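Chitinase (Paenibacillus sp. FPU-7, PDB 5GZT) probably catalyses the random endo-hydrolysis of the beta-1,4 linkages between N-acetylglucosamine units in chitin and chitodextrins. Local coordinates at residues B[785-790]-B[1123-1128]. Numbering follows the deposited sequence.
Sequences ATKLTH and KLLGAI
Lys787, in the loop between strands 765-771 and 790-799, comes closest in backbone to Leu1125 in the first turn of helix 1123-1133, their CA atoms 7.7 Å apart, and no hydrogen bond joins the segments. Leu1125 bridges this gap with both methyls. Its CG lies anti to the backbone N (chi1 168°), which carries the fork out toward the loop. Leu1125 CD1 meets Leu788 CD2 at 3.8 Å. On the other branch, Leu1125 CD2 rests against Lys787 CB at 4.1 Å. The two leucine side chains cross at about a right angle, touching through one methyl each. Phe1113 of strand 1110-1114 and Tyr1116 touch both leucines, and Leu766 also packs on Leu1125. Beyond CB, the Lys787 chain runs extended and leads away from the helix segment, then bends at its last torsion (chi4 54°), where NZ forms a salt bridge with Asp784 and a cation-pi contact with Phe1129. The contact packs the loop leading into strand 790-799, at the N-terminal end of the barrel strands, against the last helix of the second family 18 TIM barrel. Contact between the segments is purely apolar, with the lysine charge answered at the margin, so the segments meet by side-chain packing alone, within an apolar cluster shared with Phe1113 and Tyr1116.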
loop_
_atom_site.group_PDB
_atom_site.type_symbol
_atom_site.label_atom_id
_atom_site.label_comp_id
_atom_site.label_asym_id
_atom_site.label_seq_id
_atom_site.Cartn_x
_atom_site.Cartn_y
_atom_site.Cartn_z
ATOM N N ALA B 785 7.819 -42.834 37.385
ATOM C CA ALA B 785 7.294 -41.797 38.239
ATOM C C ALA B 785 8.369 -40.865 38.622
ATOM O O ALA B 785 8.043 -39.859 39.142
ATOM C CB ALA B 785 6.674 -42.417 39.493
ATOM N N THR B 786 9.659 -41.205 38.394
ATOM C CA THR B 786 10.751 -40.273 38.636
ATOM C C THR B 786 10.811 -39.106 37.627
ATOM O O THR B 786 11.461 -38.103 37.883
ATOM C CB THR B 786 12.144 -40.968 38.653
ATOM O OG1 THR B 786 12.382 -41.595 37.381
ATOM C CG2 THR B 786 12.185 -42.012 39.703
ATOM N N LYS B 787 10.202 -39.282 36.471
ATOM C CA LYS B 787 10.188 -38.307 35.418
ATOM C C LYS B 787 8.903 -37.489 35.374
ATOM O O LYS B 787 8.913 -36.451 34.788
ATOM C CB LYS B 787 10.394 -38.971 34.105
ATOM C CG LYS B 787 11.886 -39.386 33.938
ATOM C CD LYS B 787 12.196 -39.966 32.571
ATOM C CE LYS B 787 13.668 -40.330 32.457
ATOM N NZ LYS B 787 13.984 -41.217 33.599
ATOM N N LEU B 788 7.839 -37.942 36.031
ATOM C CA LEU B 788 6.608 -37.152 36.186
ATOM C C LEU B 788 6.525 -36.449 37.508
ATOM O O LEU B 788 6.986 -36.962 38.551
ATOM C CB LEU B 788 5.362 -38.046 35.975
ATOM C CG LEU B 788 5.356 -38.892 34.741
ATOM C CD1 LEU B 788 4.143 -39.724 34.624
ATOM C CD2 LEU B 788 5.412 -37.965 33.531
ATOM N N THR B 789 5.942 -35.246 37.516
ATOM C CA THR B 789 5.501 -34.675 38.786
ATOM C C THR B 789 4.031 -34.971 38.971
ATOM O O THR B 789 3.511 -34.917 40.112
ATOM C CB THR B 789 5.696 -33.150 38.820
ATOM O OG1 THR B 789 4.864 -32.539 37.847
ATOM C CG2 THR B 789 7.241 -32.827 38.543
ATOM N N HIS B 790 3.329 -35.164 37.862
ATOM C CA HIS B 790 1.851 -35.262 37.909
ATOM C C HIS B 790 1.395 -36.328 36.938
ATOM O O HIS B 790 1.997 -36.559 35.878
ATOM C CB HIS B 790 1.112 -33.933 37.575
ATOM C CG HIS B 790 1.234 -32.839 38.590
ATOM N ND1 HIS B 790 2.415 -32.219 38.890
ATOM C CD2 HIS B 790 0.295 -32.264 39.414
ATOM C CE1 HIS B 790 2.219 -31.317 39.832
ATOM N NE2 HIS B 790 0.931 -31.319 40.150
ATOM N N LYS B 1123 11.245 -42.096 24.931
ATOM C CA LYS B 1123 12.015 -41.015 24.358
ATOM C C LYS B 1123 11.265 -39.676 24.316
ATOM O O LYS B 1123 11.912 -38.663 24.510
ATOM C CB LYS B 1123 12.475 -41.337 22.929
ATOM C CG LYS B 1123 13.495 -42.485 22.851
ATOM C CD LYS B 1123 13.988 -42.710 21.417
ATOM C CE LYS B 1123 15.052 -43.805 21.408
ATOM N NZ LYS B 1123 15.955 -43.602 20.244
ATOM N N LEU B 1124 9.971 -39.690 23.991
ATOM C CA LEU B 1124 9.164 -38.443 23.987
ATOM C C LEU B 1124 9.192 -37.795 25.378
ATOM O O LEU B 1124 9.586 -36.584 25.547
ATOM C CB LEU B 1124 7.769 -38.668 23.387
ATOM C CG LEU B 1124 7.779 -39.083 21.906
ATOM C CD1 LEU B 1124 6.405 -38.985 21.241
ATOM C CD2 LEU B 1124 8.764 -38.268 21.042
ATOM N N LEU B 1125 8.959 -38.606 26.392
ATOM C CA LEU B 1125 8.983 -38.140 27.789
ATOM C C LEU B 1125 10.379 -37.712 28.160
ATOM O O LEU B 1125 10.562 -36.642 28.765
ATOM C CB LEU B 1125 8.464 -39.203 28.730
ATOM C CG LEU B 1125 8.671 -39.014 30.210
ATOM C CD1 LEU B 1125 7.999 -37.753 30.703
ATOM C CD2 LEU B 1125 8.140 -40.212 30.966
ATOM N N GLY B 1126 11.382 -38.476 27.738
ATOM C CA GLY B 1126 12.764 -38.141 28.097
ATOM C C GLY B 1126 13.185 -36.780 27.514
ATOM O O GLY B 1126 13.886 -36.045 28.133
ATOM N N ALA B 1127 12.680 -36.440 26.353
ATOM C CA ALA B 1127 12.941 -35.177 25.736
ATOM C C ALA B 1127 12.383 -33.985 26.546
ATOM O O ALA B 1127 13.061 -32.968 26.750
ATOM C CB ALA B 1127 12.385 -35.157 24.326
ATOM N N ILE B 1128 11.175 -34.158 27.050
ATOM C CA ILE B 1128 10.554 -33.142 27.889
ATOM C C ILE B 1128 11.348 -33.009 29.139
ATOM O O ILE B 1128 11.763 -31.926 29.519
ATOM C CB ILE B 1128 9.073 -33.486 28.200
ATOM C CG1 ILE B 1128 8.271 -33.523 26.882
ATOM C CG2 ILE B 1128 8.481 -32.389 29.136
ATOM C CD1 ILE B 1128 6.912 -34.145 27.045
#